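Local coordinates for protein cytochrome P450 monooxygenase (Rhodococcus sp. ECU0066, PDB 6KBH) that probably catalyses heme-dependent monooxygenation, with electrons passing to the heme from FMN by way of a [2Fe-2S] cluster within the same polypeptide, at residues H151-V156 against Q461-G466; S313-A318 against E402-L407; S70-Y75 against W214-P219. All blocks are in the same frame, centred on the assembly; numbering follows the deposited sequence.

Interaction 1 of 3, residues H151-V156 against Q461-G466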
ATOM      1  N   HIS A 151       5.728   2.518 -16.334  1.00 88.11           N
ATOM      2  CA  HIS A 151       6.698   2.694 -17.411  1.00 89.92           C
ATOM      3  C   HIS A 151       8.128   2.615 -16.892  1.00 90.12           C
ATOM      4  O   HIS A 151       9.017   2.090 -17.573  1.00 88.95           O
ATOM      5  CB  HIS A 151       6.470   4.028 -18.119  1.00 88.33           C
ATOM      6  CG  HIS A 151       7.635   4.472 -18.947  1.00100.96           C
ATOM      7  ND1 HIS A 151       8.482   5.488 -18.560  1.00108.48           N
ATOM      8  CD2 HIS A 151       8.102   4.026 -20.137  1.00104.87           C
ATOM      9  CE1 HIS A 151       9.417   5.653 -19.477  1.00104.25           C
ATOM     10  NE2 HIS A 151       9.211   4.778 -20.445  1.00112.73           N
ATOM     11  N   HIS A 152       8.375   3.133 -15.688  1.00 91.56           N
ATOM     12  CA  HIS A 152       9.737   3.257 -15.180  1.00 90.33           C
ATOM     13  C   HIS A 152      10.266   1.980 -14.538  1.00 84.50           C
ATOM     14  O   HIS A 152      11.456   1.927 -14.210  1.00 87.80           O
ATOM     15  CB  HIS A 152       9.818   4.406 -14.172  1.00 81.52           C
ATOM     16  CG  HIS A 152       9.624   5.761 -14.778  1.00 80.62           C
ATOM     17  ND1 HIS A 152      10.518   6.313 -15.670  1.00 83.24           N
ATOM     18  CD2 HIS A 152       8.641   6.679 -14.615  1.00 80.61           C
ATOM     19  CE1 HIS A 152      10.095   7.510 -16.032  1.00 82.15           C
ATOM     20  NE2 HIS A 152       8.957   7.756 -15.406  1.00 78.84           N
ATOM     21  N   GLU A 153       9.429   0.958 -14.353  1.00 86.53           N
ATOM     22  CA  GLU A 153       9.884  -0.248 -13.665  1.00 80.77           C
ATOM     23  C   GLU A 153      11.031  -0.975 -14.364  1.00 84.69           C
ATOM     24  O   GLU A 153      11.891  -1.525 -13.654  1.00 89.84           O
ATOM     25  CB  GLU A 153       8.701  -1.201 -13.445  1.00 76.70           C
ATOM     26  CG  GLU A 153       9.056  -2.412 -12.595  1.00 73.00           C
ATOM     27  CD  GLU A 153       7.840  -3.139 -12.061  1.00 90.20           C
ATOM     28  OE1 GLU A 153       6.712  -2.620 -12.211  1.00 93.34           O
ATOM     29  OE2 GLU A 153       8.015  -4.239 -11.495  1.00 92.54           O
ATOM     30  N   PRO A 154      11.111  -1.047 -15.699  1.00 96.38           N
ATOM     31  CA  PRO A 154      12.312  -1.647 -16.303  1.00 95.02           C
ATOM     32  C   PRO A 154      13.570  -0.828 -16.075  1.00 86.55           C
ATOM     33  O   PRO A 154      14.658  -1.408 -15.956  1.00 88.44           O
ATOM     34  CB  PRO A 154      11.957  -1.726 -17.796  1.00 92.08           C
ATOM     35  CG  PRO A 154      10.471  -1.715 -17.830  1.00 84.50           C
ATOM     36  CD  PRO A 154      10.068  -0.805 -16.714  1.00 92.56           C
ATOM     37  N   MET A 155      13.455   0.500 -16.008  1.00 86.80           N
ATOM     38  CA  MET A 155      14.634   1.348 -15.859  1.00 91.32           C
ATOM     39  C   MET A 155      15.318   1.130 -14.514  1.00 96.23           C
ATOM     40  O   MET A 155      16.551   1.065 -14.441  1.00 97.45           O
ATOM     41  CB  MET A 155      14.240   2.815 -16.036  1.00 82.08           C
ATOM     42  CG  MET A 155      15.311   3.824 -15.646  1.00 95.27           C
ATOM     43  SD  MET A 155      15.233   4.317 -13.910  1.00103.52           S
ATOM     44  CE  MET A 155      13.596   5.037 -13.824  1.00 88.96           C
ATOM     45  N   VAL A 156      14.536   1.028 -13.435  1.00 92.06           N
ATOM     46  CA  VAL A 156      15.128   0.860 -12.113  1.00 92.99           C
ATOM     47  C   VAL A 156      15.699  -0.543 -11.950  1.00 98.84           C
ATOM     48  O   VAL A 156      16.722  -0.731 -11.280  1.00104.23           O
ATOM     49  CB  VAL A 156      14.091   1.196 -11.023  1.00 90.40           C
ATOM     50  CG1 VAL A 156      12.771   0.517 -11.319  1.00 96.18           C
ATOM     51  CG2 VAL A 156      14.602   0.801  -9.642  1.00 87.48           C
ATOM     52  N   GLN A 461       9.918 -10.211 -10.087  1.00111.44           N
ATOM     53  CA  GLN A 461       8.609 -10.161  -9.454  1.00105.30           C
ATOM     54  C   GLN A 461       7.976  -8.808  -9.702  1.00103.04           C
ATOM     55  O   GLN A 461       8.623  -7.778  -9.480  1.00103.90           O
ATOM     56  CB  GLN A 461       8.707 -10.415  -7.959  1.00 90.00           C
ATOM     57  CG  GLN A 461       7.347 -10.596  -7.324  1.00 91.49           C
ATOM     58  CD  GLN A 461       7.419 -10.796  -5.839  1.00 97.47           C
ATOM     59  OE1 GLN A 461       8.449 -10.549  -5.226  1.00108.26           O
ATOM     60  NE2 GLN A 461       6.323 -11.256  -5.245  1.00 96.79           N
ATOM     61  N   PRO A 462       6.734  -8.775 -10.174  1.00101.16           N
ATOM     62  CA  PRO A 462       6.061  -7.487 -10.377  1.00 91.18           C
ATOM     63  C   PRO A 462       5.963  -6.706  -9.075  1.00 95.87           C
ATOM     64  O   PRO A 462       5.638  -7.255  -8.018  1.00 87.68           O
ATOM     65  CB  PRO A 462       4.676  -7.886 -10.904  1.00 97.57           C
ATOM     66  CG  PRO A 462       4.488  -9.301 -10.454  1.00 90.78           C
ATOM     67  CD  PRO A 462       5.855  -9.913 -10.501  1.00 96.26           C
ATOM     68  N   VAL A 463       6.273  -5.412  -9.165  1.00102.68           N
ATOM     69  CA  VAL A 463       6.111  -4.518  -8.032  1.00 91.95           C
ATOM     70  C   VAL A 463       4.650  -4.506  -7.581  1.00 96.66           C
ATOM     71  O   VAL A 463       3.722  -4.655  -8.388  1.00 90.25           O
ATOM     72  CB  VAL A 463       6.597  -3.113  -8.430  1.00 76.34           C
ATOM     73  CG1 VAL A 463       6.141  -2.068  -7.445  1.00 83.07           C
ATOM     74  CG2 VAL A 463       8.111  -3.102  -8.554  1.00 85.38           C
ATOM     75  N   LYS A 464       4.442  -4.362  -6.272  1.00 85.56           N
ATOM     76  CA  LYS A 464       3.115  -4.097  -5.725  1.00 88.18           C
ATOM     77  C   LYS A 464       3.212  -2.882  -4.814  1.00 83.46           C
ATOM     78  O   LYS A 464       3.777  -2.964  -3.720  1.00 90.89           O
ATOM     79  CB  LYS A 464       2.560  -5.311  -4.982  1.00 94.49           C
ATOM     80  CG  LYS A 464       2.115  -6.398  -5.938  1.00 97.21           C
ATOM     81  CD  LYS A 464       1.096  -7.339  -5.342  1.00 87.98           C
ATOM     82  CE  LYS A 464       0.600  -8.298  -6.419  1.00108.96           C
ATOM     83  NZ  LYS A 464      -0.069  -7.598  -7.551  1.00106.93           N
ATOM     84  N   ILE A 465       2.673  -1.753  -5.277  1.00 80.17           N
ATOM     85  CA  ILE A 465       2.717  -0.493  -4.548  1.00 77.03           C
ATOM     86  C   ILE A 465       1.344   0.152  -4.583  1.00 85.49           C
ATOM     87  O   ILE A 465       0.534  -0.102  -5.480  1.00 89.11           O
ATOM     88  CB  ILE A 465       3.765   0.494  -5.114  1.00 86.71           C
ATOM     89  CG1 ILE A 465       3.539   0.723  -6.609  1.00 76.03           C
ATOM     90  CG2 ILE A 465       5.156   0.019  -4.823  1.00 86.00           C
ATOM     91  CD1 ILE A 465       4.693   1.362  -7.328  1.00 79.22           C
ATOM     92  N   GLY A 466       1.092   1.004  -3.595  1.00 82.57           N
ATOM     93  CA  GLY A 466      -0.149   1.736  -3.515  1.00 81.45           C
ATOM     94  C   GLY A 466      -1.277   1.008  -2.825  1.00 81.79           C
ATOM     95  O   GLY A 466      -2.394   1.537  -2.781  1.00 84.26           O
TER

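Interaction 2 of 3, residues S313-A318 against E402-L407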
ATOM      1  N   SER A 313       7.338 -12.773  -2.026  1.00 98.75           N
ATOM      2  CA  SER A 313       5.965 -12.278  -2.023  1.00 98.01           C
ATOM      3  C   SER A 313       5.690 -11.317  -0.870  1.00100.15           C
ATOM      4  O   SER A 313       4.750 -10.520  -0.956  1.00102.36           O
ATOM      5  CB  SER A 313       4.981 -13.447  -1.963  1.00 86.15           C
ATOM      6  OG  SER A 313       5.475 -14.493  -1.145  1.00100.11           O
ATOM      7  N   LEU A 314       6.491 -11.362   0.190  1.00100.82           N
ATOM      8  CA  LEU A 314       6.303 -10.515   1.358  1.00103.04           C
ATOM      9  C   LEU A 314       7.183  -9.274   1.341  1.00 91.01           C
ATOM     10  O   LEU A 314       7.141  -8.490   2.294  1.00 88.63           O
ATOM     11  CB  LEU A 314       6.553 -11.329   2.635  1.00 96.49           C
ATOM     12  CG  LEU A 314       7.853 -12.128   2.714  1.00101.65           C
ATOM     13  CD1 LEU A 314       8.280 -12.287   4.142  1.00110.32           C
ATOM     14  CD2 LEU A 314       7.661 -13.486   2.092  1.00 95.24           C
ATOM     15  N   ILE A 315       7.963  -9.075   0.277  1.00 90.19           N
ATOM     16  CA  ILE A 315       8.764  -7.853   0.142  1.00 84.46           C
ATOM     17  C   ILE A 315       7.908  -6.587   0.240  1.00 88.02           C
ATOM     18  O   ILE A 315       8.296  -5.664   0.975  1.00 87.52           O
ATOM     19  CB  ILE A 315       9.593  -7.902  -1.135  1.00 82.02           C
ATOM     20  CG1 ILE A 315      10.715  -8.929  -0.996  1.00 85.13           C
ATOM     21  CG2 ILE A 315      10.161  -6.531  -1.481  1.00 83.37           C
ATOM     22  CD1 ILE A 315      11.572  -9.048  -2.211  1.00 90.07           C
ATOM     23  N   PRO A 316       6.770  -6.465  -0.463  1.00 95.51           N
ATOM     24  CA  PRO A 316       6.012  -5.199  -0.389  1.00 94.46           C
ATOM     25  C   PRO A 316       5.669  -4.755   1.026  1.00 88.94           C
ATOM     26  O   PRO A 316       5.975  -3.617   1.401  1.00 76.56           O
ATOM     27  CB  PRO A 316       4.755  -5.505  -1.216  1.00 85.46           C
ATOM     28  CG  PRO A 316       5.186  -6.545  -2.170  1.00 90.85           C
ATOM     29  CD  PRO A 316       6.161  -7.400  -1.430  1.00 90.08           C
ATOM     30  N   ASN A 317       5.035  -5.618   1.826  1.00 94.50           N
ATOM     31  CA  ASN A 317       4.750  -5.232   3.205  1.00 85.87           C
ATOM     32  C   ASN A 317       6.021  -5.165   4.041  1.00 84.10           C
ATOM     33  O   ASN A 317       6.081  -4.393   5.004  1.00 78.87           O
ATOM     34  CB  ASN A 317       3.756  -6.196   3.850  1.00 75.08           C
ATOM     35  CG  ASN A 317       3.106  -5.608   5.096  1.00 77.25           C
ATOM     36  OD1 ASN A 317       2.830  -4.413   5.159  1.00 71.85           O
ATOM     37  ND2 ASN A 317       2.884  -6.446   6.101  1.00 80.42           N
ATOM     38  N   ALA A 318       7.034  -5.967   3.701  1.00 82.30           N
ATOM     39  CA  ALA A 318       8.303  -5.907   4.417  1.00 80.17           C
ATOM     40  C   ALA A 318       8.874  -4.497   4.391  1.00 86.93           C
ATOM     41  O   ALA A 318       9.191  -3.921   5.438  1.00 84.47           O
ATOM     42  CB  ALA A 318       9.303  -6.898   3.818  1.00 82.27           C
ATOM     43  N   GLU A 402      11.134   1.380  -5.691  1.00 82.01           N
ATOM     44  CA  GLU A 402      12.591   1.366  -5.663  1.00 85.24           C
ATOM     45  C   GLU A 402      13.126   0.441  -4.576  1.00 86.08           C
ATOM     46  O   GLU A 402      14.025  -0.374  -4.821  1.00 81.49           O
ATOM     47  CB  GLU A 402      13.077   2.786  -5.429  1.00 89.39           C
ATOM     48  CG  GLU A 402      14.233   3.201  -6.253  1.00 88.95           C
ATOM     49  CD  GLU A 402      14.386   4.690  -6.236  1.00 87.45           C
ATOM     50  OE1 GLU A 402      13.423   5.393  -5.865  1.00 91.37           O
ATOM     51  OE2 GLU A 402      15.485   5.159  -6.545  1.00 86.98           O
ATOM     52  N   ILE A 403      12.595   0.569  -3.361  1.00 79.75           N
ATOM     53  CA  ILE A 403      13.037  -0.281  -2.262  1.00 84.73           C
ATOM     54  C   ILE A 403      12.715  -1.736  -2.560  1.00 93.41           C
ATOM     55  O   ILE A 403      13.551  -2.630  -2.366  1.00 93.92           O
ATOM     56  CB  ILE A 403      12.394   0.170  -0.940  1.00 82.72           C
ATOM     57  CG1 ILE A 403      12.783   1.609  -0.612  1.00 87.16           C
ATOM     58  CG2 ILE A 403      12.825  -0.746   0.187  1.00 83.28           C
ATOM     59  CD1 ILE A 403      14.236   1.779  -0.320  1.00 91.60           C
ATOM     60  N   GLN A 404      11.494  -1.995  -3.034  1.00 93.59           N
ATOM     61  CA  GLN A 404      11.057  -3.366  -3.288  1.00 84.20           C
ATOM     62  C   GLN A 404      11.990  -4.114  -4.232  1.00 85.49           C
ATOM     63  O   GLN A 404      12.257  -5.299  -4.035  1.00 88.16           O
ATOM     64  CB  GLN A 404       9.640  -3.358  -3.851  1.00 88.28           C
ATOM     65  CG  GLN A 404       8.562  -3.549  -2.819  1.00 84.83           C
ATOM     66  CD  GLN A 404       7.226  -3.151  -3.367  1.00 92.30           C
ATOM     67  OE1 GLN A 404       6.923  -1.970  -3.458  1.00 98.75           O
ATOM     68  NE2 GLN A 404       6.430  -4.130  -3.777  1.00 95.74           N
ATOM     69  N   ILE A 405      12.476  -3.449  -5.276  1.00 82.77           N
ATOM     70  CA  ILE A 405      13.361  -4.106  -6.236  1.00 92.44           C
ATOM     71  C   ILE A 405      14.786  -4.210  -5.701  1.00 97.77           C
ATOM     72  O   ILE A 405      15.461  -5.227  -5.915  1.00101.74           O
ATOM     73  CB  ILE A 405      13.298  -3.410  -7.609  1.00 91.45           C
ATOM     74  CG1 ILE A 405      11.872  -3.111  -7.997  1.00103.25           C
ATOM     75  CG2 ILE A 405      13.862  -4.324  -8.662  1.00102.87           C
ATOM     76  CD1 ILE A 405      11.729  -1.962  -8.950  1.00 97.88           C
ATOM     77  N   PHE A 406      15.282  -3.142  -5.076  1.00 94.21           N
ATOM     78  CA  PHE A 406      16.539  -3.250  -4.358  1.00 93.14           C
ATOM     79  C   PHE A 406      16.545  -4.500  -3.492  1.00 93.85           C
ATOM     80  O   PHE A 406      17.480  -5.316  -3.541  1.00 95.61           O
ATOM     81  CB  PHE A 406      16.781  -2.028  -3.466  1.00 89.11           C
ATOM     82  CG  PHE A 406      16.931  -0.716  -4.186  1.00 87.13           C
ATOM     83  CD1 PHE A 406      17.207  -0.675  -5.543  1.00 93.70           C
ATOM     84  CD2 PHE A 406      16.830   0.478  -3.493  1.00 87.70           C
ATOM     85  CE1 PHE A 406      17.355   0.540  -6.189  1.00 94.08           C
ATOM     86  CE2 PHE A 406      16.980   1.697  -4.133  1.00 87.59           C
ATOM     87  CZ  PHE A 406      17.245   1.724  -5.482  1.00 93.61           C
ATOM     88  N   LEU A 407      15.501  -4.654  -2.689  1.00 92.89           N
ATOM     89  CA  LEU A 407      15.379  -5.764  -1.766  1.00 96.37           C
ATOM     90  C   LEU A 407      14.902  -7.045  -2.434  1.00102.70           C
ATOM     91  O   LEU A 407      14.821  -8.073  -1.757  1.00112.20           O
ATOM     92  CB  LEU A 407      14.437  -5.390  -0.617  1.00101.20           C
ATOM     93  CG  LEU A 407      14.381  -6.343   0.580  1.00105.83           C
ATOM     94  CD1 LEU A 407      15.766  -6.506   1.206  1.00114.64           C
ATOM     95  CD2 LEU A 407      13.357  -5.888   1.605  1.00101.73           C
TER

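Interaction 3 of 3, residues S70-Y75 against W214-P219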
ATOM      1  N   SER A  70      11.486  22.447  23.820  1.00 68.92           N
ATOM      2  CA  SER A  70      12.879  22.038  23.888  1.00 73.05           C
ATOM      3  C   SER A  70      13.755  23.277  23.968  1.00 80.73           C
ATOM      4  O   SER A  70      13.657  24.138  23.085  1.00 74.70           O
ATOM      5  CB  SER A  70      13.247  21.193  22.668  1.00 67.33           C
ATOM      6  OG  SER A  70      14.645  20.985  22.582  1.00 78.76           O
ATOM      7  N   PRO A  71      14.558  23.457  25.021  1.00 79.54           N
ATOM      8  CA  PRO A  71      15.478  24.609  25.031  1.00 69.46           C
ATOM      9  C   PRO A  71      16.649  24.477  24.071  1.00 61.29           C
ATOM     10  O   PRO A  71      17.057  25.488  23.487  1.00 72.17           O
ATOM     11  CB  PRO A  71      15.938  24.667  26.493  1.00 73.19           C
ATOM     12  CG  PRO A  71      14.790  24.087  27.250  1.00 73.69           C
ATOM     13  CD  PRO A  71      14.279  22.972  26.381  1.00 67.80           C
ATOM     14  N   GLU A  72      17.202  23.273  23.883  1.00 64.32           N
ATOM     15  CA  GLU A  72      18.369  23.114  23.016  1.00 68.91           C
ATOM     16  C   GLU A  72      18.071  23.596  21.601  1.00 65.23           C
ATOM     17  O   GLU A  72      18.754  24.480  21.072  1.00 75.84           O
ATOM     18  CB  GLU A  72      18.835  21.653  23.010  1.00 52.48           C
ATOM     19  CG  GLU A  72      20.091  21.380  22.165  1.00 59.68           C
ATOM     20  CD  GLU A  72      21.338  22.129  22.642  1.00 79.76           C
ATOM     21  OE1 GLU A  72      21.374  22.597  23.798  1.00101.44           O
ATOM     22  OE2 GLU A  72      22.300  22.241  21.854  1.00 89.87           O
ATOM     23  N   LEU A  73      17.052  23.026  20.976  1.00 74.43           N
ATOM     24  CA  LEU A  73      16.546  23.505  19.701  1.00 71.50           C
ATOM     25  C   LEU A  73      15.416  24.504  19.962  1.00 71.97           C
ATOM     26  O   LEU A  73      15.000  24.711  21.097  1.00 82.06           O
ATOM     27  CB  LEU A  73      16.106  22.312  18.851  1.00 70.57           C
ATOM     28  CG  LEU A  73      15.381  22.444  17.518  1.00 76.03           C
ATOM     29  CD1 LEU A  73      16.092  21.631  16.467  1.00 71.28           C
ATOM     30  CD2 LEU A  73      13.987  21.924  17.708  1.00 78.02           C
ATOM     31  N   GLY A  74      14.942  25.161  18.916  1.00 70.75           N
ATOM     32  CA  GLY A  74      13.964  26.201  19.156  1.00 75.92           C
ATOM     33  C   GLY A  74      12.505  25.803  19.067  1.00 77.10           C
ATOM     34  O   GLY A  74      11.646  26.692  19.065  1.00 67.93           O
ATOM     35  N   TYR A  75      12.187  24.513  19.004  1.00 75.44           N
ATOM     36  CA  TYR A  75      10.844  24.077  18.652  1.00 76.65           C
ATOM     37  C   TYR A  75      10.134  23.409  19.819  1.00 71.23           C
ATOM     38  O   TYR A  75      10.744  22.995  20.808  1.00 74.55           O
ATOM     39  CB  TYR A  75      10.850  23.083  17.481  1.00 75.31           C
ATOM     40  CG  TYR A  75      11.395  23.572  16.153  1.00 80.03           C
ATOM     41  CD1 TYR A  75      12.156  24.734  16.051  1.00 79.18           C
ATOM     42  CD2 TYR A  75      11.138  22.860  14.993  1.00 74.71           C
ATOM     43  CE1 TYR A  75      12.647  25.162  14.831  1.00 71.49           C
ATOM     44  CE2 TYR A  75      11.616  23.283  13.778  1.00 75.75           C
ATOM     45  CZ  TYR A  75      12.371  24.431  13.696  1.00 79.69           C
ATOM     46  OH  TYR A  75      12.844  24.839  12.473  1.00 81.23           O
ATOM     47  N   TRP A 214      19.281  20.615   8.219  1.00 62.17           N
ATOM     48  CA  TRP A 214      18.703  20.156   9.478  1.00 64.81           C
ATOM     49  C   TRP A 214      19.721  19.994  10.606  1.00 77.19           C
ATOM     50  O   TRP A 214      19.374  19.438  11.657  1.00 59.52           O
ATOM     51  CB  TRP A 214      17.957  18.836   9.254  1.00 59.33           C
ATOM     52  CG  TRP A 214      16.685  19.007   8.478  1.00 66.46           C
ATOM     53  CD1 TRP A 214      15.510  19.525   8.938  1.00 66.06           C
ATOM     54  CD2 TRP A 214      16.461  18.668   7.105  1.00 68.10           C
ATOM     55  NE1 TRP A 214      14.570  19.527   7.943  1.00 63.29           N
ATOM     56  CE2 TRP A 214      15.127  19.005   6.805  1.00 68.93           C
ATOM     57  CE3 TRP A 214      17.259  18.110   6.101  1.00 75.61           C
ATOM     58  CZ2 TRP A 214      14.569  18.803   5.542  1.00 65.98           C
ATOM     59  CZ3 TRP A 214      16.700  17.907   4.844  1.00 77.67           C
ATOM     60  CH2 TRP A 214      15.370  18.255   4.578  1.00 65.34           C
ATOM     61  N   GLY A 215      20.954  20.478  10.434  1.00 63.32           N
ATOM     62  CA  GLY A 215      22.005  20.304  11.411  1.00 63.99           C
ATOM     63  C   GLY A 215      22.638  21.632  11.794  1.00 69.67           C
ATOM     64  O   GLY A 215      22.012  22.692  11.724  1.00 74.17           O
ATOM     65  N   ARG A 216      23.901  21.556  12.209  1.00 55.31           N
ATOM     66  CA  ARG A 216      24.669  22.723  12.647  1.00 74.23           C
ATOM     67  C   ARG A 216      25.969  22.768  11.853  1.00 77.62           C
ATOM     68  O   ARG A 216      27.041  22.418  12.367  1.00 72.93           O
ATOM     69  CB  ARG A 216      24.923  22.679  14.156  1.00 58.61           C
ATOM     70  CG  ARG A 216      23.680  22.986  14.995  1.00 60.34           C
ATOM     71  CD  ARG A 216      23.882  22.630  16.462  1.00 65.37           C
ATOM     72  NE  ARG A 216      22.796  23.123  17.311  1.00 68.00           N
ATOM     73  CZ  ARG A 216      22.656  22.819  18.601  1.00 65.44           C
ATOM     74  NH1 ARG A 216      23.530  22.019  19.193  1.00 58.61           N
ATOM     75  NH2 ARG A 216      21.642  23.310  19.299  1.00 55.07           N
ATOM     76  N   PRO A 217      25.912  23.203  10.596  1.00 78.70           N
ATOM     77  CA  PRO A 217      27.108  23.196   9.750  1.00 79.49           C
ATOM     78  C   PRO A 217      28.060  24.340  10.062  1.00 79.72           C
ATOM     79  O   PRO A 217      27.668  25.404  10.548  1.00 79.50           O
ATOM     80  CB  PRO A 217      26.532  23.340   8.337  1.00 79.70           C
ATOM     81  CG  PRO A 217      25.279  24.122   8.540  1.00 75.95           C
ATOM     82  CD  PRO A 217      24.724  23.683   9.870  1.00 69.63           C
ATOM     83  N   ALA A 218      29.332  24.101   9.769  1.00 81.80           N
ATOM     84  CA  ALA A 218      30.350  25.132   9.871  1.00 89.22           C
ATOM     85  C   ALA A 218      30.245  26.085   8.683  1.00 84.04           C
ATOM     86  O   ALA A 218      29.705  25.722   7.635  1.00 92.04           O
ATOM     87  CB  ALA A 218      31.735  24.493   9.930  1.00 80.49           C
ATOM     88  N   PRO A 219      30.737  27.322   8.830  1.00 93.13           N
ATOM     89  CA  PRO A 219      30.697  28.273   7.700  1.00 92.69           C
ATOM     90  C   PRO A 219      31.234  27.715   6.391  1.00 83.70           C
ATOM     91  O   PRO A 219      30.714  28.058   5.322  1.00 82.92           O
ATOM     92  CB  PRO A 219      31.562  29.436   8.206  1.00 92.55           C
ATOM     93  CG  PRO A 219      31.406  29.396   9.687  1.00 82.43           C
ATOM     94  CD  PRO A 219      31.255  27.946  10.064  1.00 91.25           C
TER

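Interaction 1 of 3, residues H151-V156 against Q461-G466
Glu153 OE2 accepts the backbone N-H of Val463 over 3.1 Å, the one hydrogen bond between segments 151-156 and 461-466. The bond is nearly straight, with 160° at the hydrogen, and the amide meets the oxygen on its syn side, moderately out of the carboxylate plane. The glutamate gets there by reach: CG stands anti to its backbone N (chi1 -173°) and the chain stays extended beyond it, carrying the carboxylate across the gap to the backbone of the loop. Val463 turns its side chain back along the same acid. Its CG2, on the side of its own backbone N, packs against the carboxylate, with Glu153 CD at 3.5 Å. Amide and methyl of one residue thus share one carboxylate, the first by a hydrogen bond, the second by packing, while the two side chains run antiparallel, side by side. Arg157 and Arg460 form only long, weak ion pairs with OE2, but their positive charges would be expected to favour the ionised acid. The contact is small and lies at the surface. It illustrates a side-chain carboxylate pinning a loop through its main chain, and here the loop is the connection leading from the P450 fold towards the antiparallel sheet of the flavin-binding part.

Interaction 2 of 3, residues S313-A318 against E402-L407
Ile315 meets helix 396-413 with both of its branches, and its torsions decide which branch touches what. A chi1 of -71° puts CG1 beside the backbone N and leaves CG2 anti to it, over the flank of Gln404, 3.6 Å from Gln404 CG and 3.5 Å from the main-chain Gln404 O. The other branch is fully stretched, with chi2 at 180°, so CD1 reaches Leu407 O, 3.4 Å away. That carbonyl already accepts a hydrogen bond from the Thr411 hydroxyl, and the methyl merely packs against it. Leu407 itself contributes a looser apolar touch, its CD2 lying 4.5 Å from Ile315 CG2. Gln404 starts out alongside the interface but extends beyond CG; its side chain crosses that of Pro316 at about a right angle, the amide end resting against the CA-CB-CG side of the proline, with Gln404 CD 3.8 Å from Pro316 CA. No hydrogen bond joins the two segments, and shape does the work, at a closest CA separation of 6.1 Å between Ile315 and Gln404. Pro316 stands in the first turn of its helix, where the missing N-H costs no helical bond. Ile308 of helix 302-310 touches Ile315, Ala318 and Leu407, so this third helix closes the interface, while Ile403, Phe406 and Leu407 also reach helix 284-300 and Glu402 and Phe406 lean on helix 183-192.

Interaction 3 of 3, residues S70-Y75 against W214-P219
A beta hairpin facing an interhelical loop is the setting here: segment 70-75 is the turn between the antiparallel strands 67-69 and 76-78 at one margin of the five-stranded mixed sheet of the P450 fold, and segment 214-219 links helix 210-214 to the long helix 219-242, probably the F-G loop of P450 nomenclature. The hairpin is closed by the backbone bond from Ser70 N to Tyr75 O at 3.2 Å. From its outer bend Glu72 reaches across to Arg216, and this pair forms a salt bridge at the surface of the chain, the one polar link between the two segments. The two chains have different shapes. Arg216 is extended from CG to NE and spans most of the distance, whereas Glu72 bends at chi2 (62°), which swings the carboxylate round to the end of the guanidinium. Both terminal nitrogens then converge on a single oxygen instead of pairing with the two oxygens side by side, and the planes of the two groups stand 67° apart. One carboxylate oxygen therefore takes two N-H donors.

Behind this exposed bridge the segments part company. Tyr75 OH is hydrogen-bonded to Arg333 on strand 332-336, two strands along in the same sheet, Trp214 packs its ring against Phe433, and Pro217 touches Thr104, so each segment is also held from its own side. Ala218 occupies the N-cap position of helix 219-242, and its N-H is hydrogen-bonded to Gln221 OE1. The geometry of the bridge itself is unequal on the acid but even on the base: Arg216 NH2, 2.8 Å from Glu72 OE2, comes from above the carboxylate plane, Arg216 NH1, 2.9 Å from Glu72 OE2, comes nearly along the C-O bond direction, and the oxygen stays almost in the guanidinium plane.

In the fold
Interactions 1 and 2 are neighbours, with centres 11 Å apart; helix 396-413, which carries one side of interaction 2, also touches both segments of interaction 1, Val156 packing on Ile405 and Ile465 on Gln404. Interaction 2 is nested within the long chain loop that interaction 1 closes. Interaction 3 belongs to a different region, its centre 39 Å from that of interaction 1 and 35 Å from that of interaction 2, at the edge of the mixed sheet and a loop between helices. It closes before interaction 2 opens and interlaces with interaction 1. Interactions 1 and 2 thus lie where the chain leaves the heme part for the flavin part, whereas interaction 3 joins two surface loops of the heme part.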